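Local structure of NAD nucleotidase (3ZTV) at residues A[356-368]-A[550-562]. The protein degrades NAD to adenosine and nicotinamide riboside in the periplasm, acting as a zinc-dependent 5'-nucleotidase and NAD pyrophosphatase. Numbering follows the deposited sequence.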
# COMPACT_ATOMS: atom_id res chain seq x y z
N GLU A 356 -16.20 42.05 -11.97
CA GLU A 356 -16.59 41.36 -13.20
C GLU A 356 -17.67 40.31 -12.94
O GLU A 356 -17.82 39.82 -11.83
CB GLU A 356 -15.36 40.76 -13.89
CG GLU A 356 -14.40 41.81 -14.43
CD GLU A 356 -13.24 41.22 -15.22
OE1 GLU A 356 -13.07 39.99 -15.24
OE2 GLU A 356 -12.48 42.02 -15.83
N ILE A 357 -18.42 39.99 -13.99
CA ILE A 357 -19.56 39.10 -13.87
C ILE A 357 -19.13 37.64 -13.93
O ILE A 357 -18.39 37.25 -14.84
CB ILE A 357 -20.59 39.40 -14.97
CG1 ILE A 357 -21.10 40.84 -14.83
CG2 ILE A 357 -21.74 38.41 -14.92
CD1 ILE A 357 -21.88 41.34 -16.04
N VAL A 358 -19.57 36.85 -12.96
CA VAL A 358 -19.26 35.43 -12.95
C VAL A 358 -20.39 34.61 -13.56
O VAL A 358 -20.17 33.53 -14.10
CB VAL A 358 -18.91 34.90 -11.53
CG1 VAL A 358 -20.12 34.95 -10.61
CG2 VAL A 358 -18.35 33.49 -11.60
N GLY A 359 -21.61 35.13 -13.49
CA GLY A 359 -22.74 34.46 -14.11
C GLY A 359 -23.98 35.33 -14.11
O GLY A 359 -24.00 36.39 -13.48
N VAL A 360 -25.01 34.87 -14.80
CA VAL A 360 -26.28 35.59 -14.89
C VAL A 360 -27.39 34.65 -14.47
O VAL A 360 -27.42 33.49 -14.87
CB VAL A 360 -26.54 36.07 -16.34
CG1 VAL A 360 -27.90 36.75 -16.44
CG2 VAL A 360 -25.44 37.02 -16.78
N ILE A 361 -28.29 35.16 -13.63
CA ILE A 361 -29.46 34.39 -13.23
C ILE A 361 -30.70 34.93 -13.92
O ILE A 361 -30.95 36.13 -13.92
CB ILE A 361 -29.67 34.43 -11.70
CG1 ILE A 361 -28.45 33.84 -10.98
CG2 ILE A 361 -30.93 33.66 -11.32
CD1 ILE A 361 -28.50 33.98 -9.47
N THR A 362 -31.47 34.03 -14.52
CA THR A 362 -32.73 34.39 -15.15
C THR A 362 -33.88 33.76 -14.37
O THR A 362 -33.68 32.84 -13.57
CB THR A 362 -32.79 33.94 -16.62
OG1 THR A 362 -32.51 32.54 -16.71
CG2 THR A 362 -31.76 34.70 -17.44
N GLY A 363 -35.09 34.27 -14.60
CA GLY A 363 -36.25 33.74 -13.91
C GLY A 363 -36.65 34.57 -12.71
O GLY A 363 -36.30 35.75 -12.60
N SER A 364 -37.39 33.94 -11.80
CA SER A 364 -37.95 34.63 -10.65
C SER A 364 -36.99 34.64 -9.46
O SER A 364 -36.14 33.76 -9.33
CB SER A 364 -39.26 33.97 -10.23
OG SER A 364 -40.27 34.20 -11.19
N ALA A 365 -37.14 35.65 -8.61
CA ALA A 365 -36.35 35.74 -7.39
C ALA A 365 -36.45 34.45 -6.58
O ALA A 365 -37.51 33.82 -6.53
CB ALA A 365 -36.83 36.92 -6.55
N MET A 366 -35.34 34.06 -5.98
CA MET A 366 -35.32 32.92 -5.07
C MET A 366 -35.41 33.45 -3.63
O MET A 366 -34.46 34.04 -3.13
CB MET A 366 -34.05 32.09 -5.28
CG MET A 366 -34.08 31.29 -6.58
SD MET A 366 -32.50 30.52 -7.01
CE MET A 366 -31.54 31.94 -7.54
N PRO A 367 -36.57 33.26 -2.98
CA PRO A 367 -36.78 33.87 -1.67
C PRO A 367 -35.76 33.40 -0.64
O PRO A 367 -35.40 32.21 -0.61
CB PRO A 367 -38.19 33.40 -1.28
CG PRO A 367 -38.85 33.08 -2.58
CD PRO A 367 -37.76 32.56 -3.47
N GLY A 368 -35.31 34.33 0.20
CA GLY A 368 -34.38 34.04 1.27
C GLY A 368 -34.57 35.03 2.40
O GLY A 368 -35.61 35.69 2.49
N ILE A 550 -19.15 31.10 -6.19
CA ILE A 550 -18.46 31.50 -7.42
C ILE A 550 -18.25 30.32 -8.39
O ILE A 550 -18.51 30.44 -9.59
CB ILE A 550 -17.13 32.21 -7.10
CG1 ILE A 550 -17.40 33.59 -6.52
CG2 ILE A 550 -16.25 32.30 -8.33
CD1 ILE A 550 -16.22 34.16 -5.75
N LYS A 551 -17.78 29.18 -7.88
CA LYS A 551 -17.62 28.00 -8.73
C LYS A 551 -18.94 27.58 -9.39
O LYS A 551 -18.98 27.20 -10.56
CB LYS A 551 -17.10 26.81 -7.93
CG LYS A 551 -15.68 26.95 -7.44
CD LYS A 551 -15.24 25.64 -6.82
CE LYS A 551 -13.90 25.78 -6.13
NZ LYS A 551 -13.45 24.48 -5.55
N PHE A 552 -20.02 27.63 -8.61
CA PHE A 552 -21.33 27.24 -9.12
C PHE A 552 -21.74 28.12 -10.30
O PHE A 552 -22.21 27.62 -11.32
CB PHE A 552 -22.37 27.27 -8.00
CG PHE A 552 -23.73 26.78 -8.42
CD1 PHE A 552 -24.65 27.65 -8.98
CD2 PHE A 552 -24.09 25.45 -8.25
CE1 PHE A 552 -25.90 27.21 -9.37
CE2 PHE A 552 -25.34 25.00 -8.63
CZ PHE A 552 -26.25 25.88 -9.19
N MET A 553 -21.56 29.43 -10.16
CA MET A 553 -21.91 30.33 -11.25
C MET A 553 -21.01 30.13 -12.47
O MET A 553 -21.46 30.28 -13.60
CB MET A 553 -21.89 31.79 -10.79
CG MET A 553 -22.91 32.14 -9.72
SD MET A 553 -24.62 31.75 -10.18
CE MET A 553 -24.77 32.55 -11.78
N LYS A 554 -19.75 29.79 -12.25
CA LYS A 554 -18.86 29.50 -13.37
C LYS A 554 -19.35 28.28 -14.14
O LYS A 554 -19.17 28.20 -15.36
CB LYS A 554 -17.43 29.26 -12.89
CG LYS A 554 -16.70 30.52 -12.43
CD LYS A 554 -15.25 30.19 -12.09
CE LYS A 554 -14.48 31.43 -11.65
NZ LYS A 554 -14.15 32.33 -12.78
N LYS A 555 -19.96 27.34 -13.44
CA LYS A 555 -20.48 26.12 -14.06
C LYS A 555 -21.82 26.40 -14.73
O LYS A 555 -22.15 25.80 -15.76
CB LYS A 555 -20.64 25.01 -13.01
CG LYS A 555 -20.99 23.65 -13.60
CD LYS A 555 -21.18 22.60 -12.52
CE LYS A 555 -22.43 22.86 -11.70
NZ LYS A 555 -22.92 21.66 -10.94
N HIS A 556 -22.59 27.31 -14.14
CA HIS A 556 -23.89 27.71 -14.67
C HIS A 556 -23.90 29.20 -14.98
O HIS A 556 -24.60 29.96 -14.30
CB HIS A 556 -24.99 27.43 -13.65
CG HIS A 556 -25.15 25.99 -13.30
ND1 HIS A 556 -24.72 25.47 -12.09
CD2 HIS A 556 -25.70 24.95 -13.98
CE1 HIS A 556 -25.01 24.18 -12.05
NE2 HIS A 556 -25.60 23.84 -13.18
N PRO A 557 -23.15 29.63 -16.00
CA PRO A 557 -23.04 31.07 -16.28
C PRO A 557 -24.34 31.68 -16.77
O PRO A 557 -24.49 32.90 -16.76
CB PRO A 557 -21.96 31.14 -17.37
CG PRO A 557 -21.98 29.79 -18.01
CD PRO A 557 -22.31 28.83 -16.91
N HIS A 558 -25.28 30.84 -17.19
CA HIS A 558 -26.62 31.30 -17.54
C HIS A 558 -27.66 30.45 -16.82
O HIS A 558 -28.36 29.64 -17.43
CB HIS A 558 -26.82 31.33 -19.05
CG HIS A 558 -26.00 32.38 -19.75
ND1 HIS A 558 -26.43 33.68 -19.88
CD2 HIS A 558 -24.78 32.32 -20.32
CE1 HIS A 558 -25.50 34.38 -20.51
NE2 HIS A 558 -24.49 33.58 -20.79
N PHE A 559 -27.75 30.66 -15.51
CA PHE A 559 -28.52 29.83 -14.60
C PHE A 559 -29.98 30.28 -14.50
O PHE A 559 -30.27 31.44 -14.22
CB PHE A 559 -27.87 29.86 -13.22
CG PHE A 559 -28.61 29.07 -12.18
CD1 PHE A 559 -28.59 27.69 -12.20
CD2 PHE A 559 -29.29 29.72 -11.16
CE1 PHE A 559 -29.27 26.96 -11.23
CE2 PHE A 559 -29.96 29.00 -10.18
CZ PHE A 559 -29.95 27.62 -10.22
N GLU A 560 -30.89 29.33 -14.73
CA GLU A 560 -32.31 29.57 -14.54
C GLU A 560 -32.66 29.27 -13.08
O GLU A 560 -32.37 28.19 -12.58
CB GLU A 560 -33.13 28.67 -15.46
CG GLU A 560 -34.63 28.82 -15.32
CD GLU A 560 -35.14 30.12 -15.91
OE1 GLU A 560 -34.50 30.63 -16.86
OE2 GLU A 560 -36.16 30.63 -15.42
N ALA A 561 -33.26 30.24 -12.40
CA ALA A 561 -33.52 30.14 -10.97
C ALA A 561 -34.35 28.91 -10.59
O ALA A 561 -35.28 28.54 -11.30
CB ALA A 561 -34.20 31.40 -10.47
N TYR A 562 -34.00 28.30 -9.46
CA TYR A 562 -34.81 27.23 -8.88
C TYR A 562 -36.17 27.78 -8.50
O TYR A 562 -36.29 28.95 -8.12
CB TYR A 562 -34.14 26.66 -7.62
CG TYR A 562 -32.85 25.91 -7.87
CD1 TYR A 562 -32.82 24.78 -8.67
CD2 TYR A 562 -31.66 26.32 -7.27
CE1 TYR A 562 -31.64 24.09 -8.89
CE2 TYR A 562 -30.48 25.64 -7.48
CZ TYR A 562 -30.47 24.52 -8.29
OH TYR A 562 -29.30 23.83 -8.51
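A parallel strand pair joins Val360, Ile361 and Thr362 to His558, Phe559 and Glu560. Val360 N donates to Pro557 O at 2.8 Å. The ladder continues with Phe559 N to Val360 O, Thr362 N to Phe559 O and Ala561 N to Thr362 O. On the face that carries Val360, Thr362, His558 and Glu560, Thr362 OG1 donates to Glu560 OE1 at 2.8 Å, meeting the carboxylate from above its plane. Glu560 reaches back to Thr362 because its chain bends at chi2 (73°).

In the small mixed sheet of the C-terminal nucleotidase domain, strand 357-362 lies between 558-560 and 419-422. A classic beta bulge sets Val358 and Gly359 together opposite Val421 of strand 419-422. Helix 545-555 packs against this end of the strand. Val358 CG1 rests 3.6 Å from Met553 CB, while CG2 presses tightly on Lys554 CG at 3.5 Å. The bent Met553 chain sets CE over Gly359 CA, 3.6 Å away, and also near Ile361 CG1.

On the Ile361 and Phe559 face, Ile361 CG1 and Met366 CE come to the edge of the Phe559 ring. Met366 CG lies 3.9 Å from Ala561 CB, and its SD makes an oblique Met-aromatic contact with Tyr562. Phe390 of helix 386-396 meets the Phe559 ring nearly parallel.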